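Local coordinates for protein amino acid amide racemase (Ochrobactrum anthropi, PDB 6GIO) that belongs to the class-III aminotransferase family and, as a two-chain assembly, binds pyridoxal-5'-phosphate, at residues E9-V14 with I18-F23; S48-A51 with G57-H60. All blocks are in the same frame, centred on the assembly; numbering follows the deposited sequence.

Contact 1. Residues E9-V14 with I18-F23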
loop_
_atom_site.group_PDB
_atom_site.type_symbol
_atom_site.label_atom_id
_atom_site.label_comp_id
_atom_site.label_asym_id
_atom_site.label_seq_id
_atom_site.Cartn_x
_atom_site.Cartn_y
_atom_site.Cartn_z
ATOM N N GLU C 9 -0.876 21.350 -15.588
ATOM C CA GLU C 9 -0.760 20.907 -16.954
ATOM C C GLU C 9 0.227 19.754 -17.071
ATOM O O GLU C 9 0.002 18.804 -17.780
ATOM C CB GLU C 9 -0.339 22.092 -17.871
ATOM C CG GLU C 9 -1.475 23.089 -18.127
ATOM C CD GLU C 9 -1.046 24.371 -18.866
ATOM O OE1 GLU C 9 0.029 24.976 -18.554
ATOM O OE2 GLU C 9 -1.805 24.777 -19.768
ATOM N N ARG C 10 1.343 19.856 -16.377
ATOM C CA ARG C 10 2.287 18.761 -16.351
ATOM C C ARG C 10 1.616 17.478 -15.794
ATOM O O ARG C 10 1.871 16.371 -16.300
ATOM C CB ARG C 10 3.500 19.146 -15.539
ATOM C CG ARG C 10 4.443 20.072 -16.304
ATOM C CD ARG C 10 5.428 20.744 -15.362
ATOM N NE ARG C 10 6.239 19.770 -14.661
ATOM C CZ ARG C 10 6.705 19.913 -13.414
ATOM N NH1 ARG C 10 6.435 21.011 -12.715
ATOM N NH2 ARG C 10 7.446 18.948 -12.855
ATOM N N ASP C 11 0.758 17.647 -14.794
ATOM C CA ASP C 11 0.040 16.528 -14.165
ATOM C C ASP C 11 -0.854 15.870 -15.197
ATOM O O ASP C 11 -0.917 14.633 -15.269
ATOM C CB ASP C 11 -0.757 17.011 -12.945
ATOM C CG ASP C 11 -1.605 15.899 -12.301
ATOM O OD1 ASP C 11 -2.701 15.633 -12.839
ATOM O OD2 ASP C 11 -1.190 15.311 -11.264
ATOM N N ALA C 12 -1.526 16.693 -16.018
ATOM C CA ALA C 12 -2.431 16.167 -17.047
ATOM C C ALA C 12 -1.719 15.331 -18.081
ATOM O O ALA C 12 -2.301 14.364 -18.596
ATOM C CB ALA C 12 -3.215 17.289 -17.733
ATOM N N ARG C 13 -0.483 15.709 -18.414
ATOM C CA ARG C 13 0.303 15.001 -19.419
ATOM C C ARG C 13 0.824 13.641 -18.981
ATOM O O ARG C 13 1.093 12.818 -19.828
ATOM C CB ARG C 13 1.505 15.840 -19.837
ATOM C CG ARG C 13 1.141 17.058 -20.669
ATOM C CD ARG C 13 2.373 17.903 -20.963
ATOM N NE ARG C 13 1.971 19.124 -21.656
ATOM C CZ ARG C 13 2.802 20.043 -22.163
ATOM N NH1 ARG C 13 4.128 19.918 -22.061
ATOM N NH2 ARG C 13 2.299 21.110 -22.771
ATOM N N VAL C 14 1.004 13.401 -17.676
ATOM C CA VAL C 14 1.740 12.200 -17.233
ATOM C C VAL C 14 1.053 11.336 -16.174
ATOM O O VAL C 14 1.357 10.136 -16.072
ATOM C CB VAL C 14 3.178 12.567 -16.745
ATOM C CG1 VAL C 14 3.914 13.355 -17.841
ATOM C CG2 VAL C 14 3.143 13.322 -15.426
ATOM N N ILE C 18 -7.007 7.095 -13.770
ATOM C CA ILE C 18 -7.521 6.134 -12.786
ATOM C C ILE C 18 -7.146 6.503 -11.340
ATOM O O ILE C 18 -7.812 6.040 -10.391
ATOM C CB ILE C 18 -7.104 4.666 -13.073
ATOM C CG1 ILE C 18 -5.569 4.487 -13.086
ATOM C CG2 ILE C 18 -7.767 4.144 -14.371
ATOM C CD1 ILE C 18 -5.094 3.043 -13.133
ATOM N N GLY C 19 -6.080 7.305 -11.180
ATOM C CA GLY C 19 -5.588 7.720 -9.869
ATOM C C GLY C 19 -6.036 9.102 -9.410
ATOM O O GLY C 19 -5.527 9.593 -8.395
ATOM N N ARG C 20 -6.990 9.707 -10.128
ATOM C CA ARG C 20 -7.452 11.047 -9.871
ATOM C C ARG C 20 -8.837 11.106 -9.241
ATOM O O ARG C 20 -9.723 10.376 -9.635
ATOM C CB ARG C 20 -7.548 11.831 -11.181
ATOM C CG ARG C 20 -6.227 12.241 -11.779
ATOM C CD ARG C 20 -6.500 13.306 -12.835
ATOM N NE ARG C 20 -5.267 13.700 -13.508
ATOM C CZ ARG C 20 -4.872 13.281 -14.710
ATOM N NH1 ARG C 20 -5.617 12.465 -15.451
ATOM N NH2 ARG C 20 -3.706 13.688 -15.177
ATOM N N LEU C 21 -8.991 11.990 -8.256
ATOM C CA LEU C 21 -10.297 12.389 -7.688
ATOM C C LEU C 21 -10.193 13.868 -7.347
ATOM O O LEU C 21 -10.122 14.280 -6.182
ATOM C CB LEU C 21 -10.644 11.590 -6.427
ATOM C CG LEU C 21 -12.048 11.888 -5.861
ATOM C CD1 LEU C 21 -13.148 11.502 -6.852
ATOM C CD2 LEU C 21 -12.254 11.174 -4.528
ATOM N N ARG C 22 -10.148 14.664 -8.395
ATOM C CA ARG C 22 -9.812 16.064 -8.294
ATOM C C ARG C 22 -11.059 16.937 -8.141
ATOM O O ARG C 22 -11.998 16.812 -8.919
ATOM C CB ARG C 22 -8.978 16.457 -9.532
ATOM C CG ARG C 22 -7.740 15.551 -9.720
ATOM C CD ARG C 22 -6.642 15.922 -8.747
ATOM N NE ARG C 22 -5.462 15.039 -8.801
ATOM C CZ ARG C 22 -4.519 15.062 -9.749
ATOM N NH1 ARG C 22 -4.613 15.884 -10.803
ATOM N NH2 ARG C 22 -3.464 14.246 -9.649
ATOM N N PHE C 23 -11.048 17.837 -7.154
ATOM C CA PHE C 23 -12.204 18.690 -6.893
ATOM C C PHE C 23 -11.978 20.139 -7.298
ATOM O O PHE C 23 -12.924 20.909 -7.290
ATOM C CB PHE C 23 -12.574 18.643 -5.416
ATOM C CG PHE C 23 -13.054 17.302 -4.965
ATOM C CD1 PHE C 23 -12.159 16.320 -4.607
ATOM C CD2 PHE C 23 -14.404 17.021 -4.901
ATOM C CE1 PHE C 23 -12.592 15.080 -4.167
ATOM C CE2 PHE C 23 -14.844 15.783 -4.470
ATOM C CZ PHE C 23 -13.944 14.804 -4.107
#
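With its CG turned anti to the backbone N (chi1 176°), D11 holds its carboxylate out from helix 7-14 toward two arginines, R20 and R22, of the loop that follows. R20 answers with a chain extended from CG to NE, whereas R22 bends at chi2 (-77°), and this bend brings one face of its guanidinium against R20 CG, which sits over its centre. R20 comes in side-on: NE, 3.3 Å from D11 OD1, and NH2, 3.2 Å from the same oxygen, both donate to it, and OD1 lies in the guanidinium plane. R22 is end-on, its two terminal nitrogens taking one oxygen each. R22 NH1 reaches D11 OD1 at 2.8 Å in an almost straight bond (171°), arriving from above the carboxylate plane, while R22 NH2 meets D11 OD2 at 3.0 Å on the syn side, somewhat out of the planes of both groups.

The result is a salt-bridge network that ties the N-terminal helix to the loop leading into strand 28-32, at the interface between the two subunits. OD1 accepts three N-H groups and OD2 a fourth, and bonds to both oxygens fix the rotation of the carboxylate of the buried D11; the short aspartate keeps this charge close to the helix, and the long arginines reach across to it from a backbone whose nearest CA pair, A12 and R20, is 10.1 Å apart. Two positive groups beside one carboxylate would be expected to favour its ionised form. R20 NH2 lies 3.4 Å from A12 CA, consistent with the small methyl of A12.

R20 has its strongest polar partner in E17, whose OE1 forms a salt bridge with R20 NH1. R22 NH2 also bonds to L79 O of the second subunit, whose P83 packs on D11.

Contact 2. Residues S48-A51 with G57-H60. With EDO (1,2-ethanediol), chain H.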
loop_
_atom_site.group_PDB
_atom_site.type_symbol
_atom_site.label_atom_id
_atom_site.label_comp_id
_atom_site.label_asym_id
_atom_site.label_seq_id
_atom_site.Cartn_x
_atom_site.Cartn_y
_atom_site.Cartn_z
ATOM N N SER C 48 -9.477 20.117 4.052
ATOM C CA SER C 48 -9.504 18.728 3.623
ATOM C C SER C 48 -8.630 17.755 4.409
ATOM O O SER C 48 -8.918 16.566 4.389
ATOM C CB SER C 48 -9.141 18.631 2.138
ATOM O OG SER C 48 -7.753 18.670 1.917
ATOM N N GLY C 49 -7.573 18.246 5.069
ATOM C CA GLY C 49 -6.551 17.391 5.669
ATOM C C GLY C 49 -5.994 16.333 4.707
ATOM O O GLY C 49 -5.598 15.226 5.148
ATOM N N SER C 50 -5.938 16.675 3.408
ATOM C CA SER C 50 -5.607 15.739 2.340
ATOM C C SER C 50 -6.447 14.437 2.486
ATOM O O SER C 50 -5.969 13.352 2.170
ATOM C CB SER C 50 -4.094 15.459 2.276
ATOM O OG SER C 50 -3.354 16.557 1.736
ATOM N N ALA C 51 -7.700 14.597 2.937
ATOM C CA ALA C 51 -8.658 13.517 3.178
ATOM C C ALA C 51 -8.542 12.812 4.536
ATOM O O ALA C 51 -9.343 11.901 4.835
ATOM C CB ALA C 51 -8.629 12.486 2.042
ATOM N N GLY C 57 -1.314 18.589 10.274
ATOM C CA GLY C 57 -0.989 19.626 9.300
ATOM C C GLY C 57 0.283 19.249 8.585
ATOM O O GLY C 57 0.581 18.059 8.452
ATOM N N TYR C 58 1.029 20.270 8.160
ATOM C CA TYR C 58 2.139 20.143 7.246
ATOM C C TYR C 58 3.381 20.776 7.917
ATOM O O TYR C 58 3.311 21.854 8.476
ATOM C CB TYR C 58 1.743 20.832 5.897
ATOM C CG TYR C 58 0.461 20.219 5.329
ATOM C CD1 TYR C 58 0.478 18.993 4.692
ATOM C CD2 TYR C 58 -0.762 20.842 5.477
ATOM C CE1 TYR C 58 -0.696 18.395 4.209
ATOM C CE2 TYR C 58 -1.944 20.248 5.002
ATOM C CZ TYR C 58 -1.896 19.017 4.364
ATOM O OH TYR C 58 -3.055 18.423 3.869
ATOM N N GLY C 59 4.514 20.089 7.845
ATOM C CA GLY C 59 5.747 20.529 8.467
ATOM C C GLY C 59 5.703 20.461 9.982
ATOM O O GLY C 59 6.469 21.128 10.649
ATOM N N HIS C 60 4.809 19.663 10.552
ATOM C CA HIS C 60 4.680 19.656 12.000
ATOM C C HIS C 60 6.006 19.137 12.611
ATOM O O HIS C 60 6.497 18.067 12.217
ATOM C CB HIS C 60 3.503 18.797 12.457
ATOM C CG HIS C 60 3.247 18.901 13.922
ATOM N ND1 HIS C 60 4.025 18.252 14.864
ATOM C CD2 HIS C 60 2.338 19.626 14.615
ATOM C CE1 HIS C 60 3.588 18.561 16.070
ATOM N NE2 HIS C 60 2.575 19.403 15.945
HETATM C C1 EDO H . 3.558 16.283 8.578
HETATM O O1 EDO H . 3.271 17.533 9.235
HETATM C C2 EDO H . 5.012 16.221 8.152
HETATM O O2 EDO H . 5.254 17.289 7.198
#
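S50 and Y58 meet through their hydroxyls: S50 OG, at the edge of the phenol ring and near its plane, donates to Y58 OH at 2.8 Å. Y58 has CG anti to its carbonyl carbon (chi1 -57°), and the long ring carries its hydroxyl across to a turn that its backbone does not approach. This end is buried and closely packed. Y58 OH also bonds to D46 OD2, its strongest polar partner, and S50 OG accepts the backbone N-H of A77 of the second subunit, so both hydroxyls have two partners. Tyrosine suits the place by joining a flat, space-filling ring to a polar end. In the turn, A51 N bonds to S48 O at 2.7 Å; G49, S50 and A51 all have positive phi, eased at G49 by the lack of a side chain.

The other end is partly exposed at G59 and H60, which touch nothing of 48-51 and instead hold a 1,2-ethanediol, probably from the crystallisation liquor. H60 N donates to its O1 at 2.9 Å, G59 N to its O2 at 3.0 Å, and O1 donates to G57 O; V71 O of the second subunit also bonds the diol. Both segments lie in the loop from strand 43-46 to helix 61-72, which H60 N-caps through ND1 to A62 N, at the subunit interface of a fold-type I PLP-dependent enzyme of the class-III aminotransferase family.

Contacts 1 and 2 follow one another along the chain, with strands 28-32, 35-38 and 43-46 between them. Their centres lie 20 Å apart and their nearest atoms about 8 Å, so they do not touch. What they share is the second subunit: its residues 79-83 serve both, since L79 and P83 meet contact 1, Y82 bonds to S48 of contact 2, and L81 packs on R22 as well as S48. Both sit near, but not in, the cofactor pocket: the side chain of R20 is about 13 Å from a bound pyridoxal-5'-phosphate and that of S50 about 11 Å. Contact 2 comes closer through A51, whose O accepts from K241, a pocket residue.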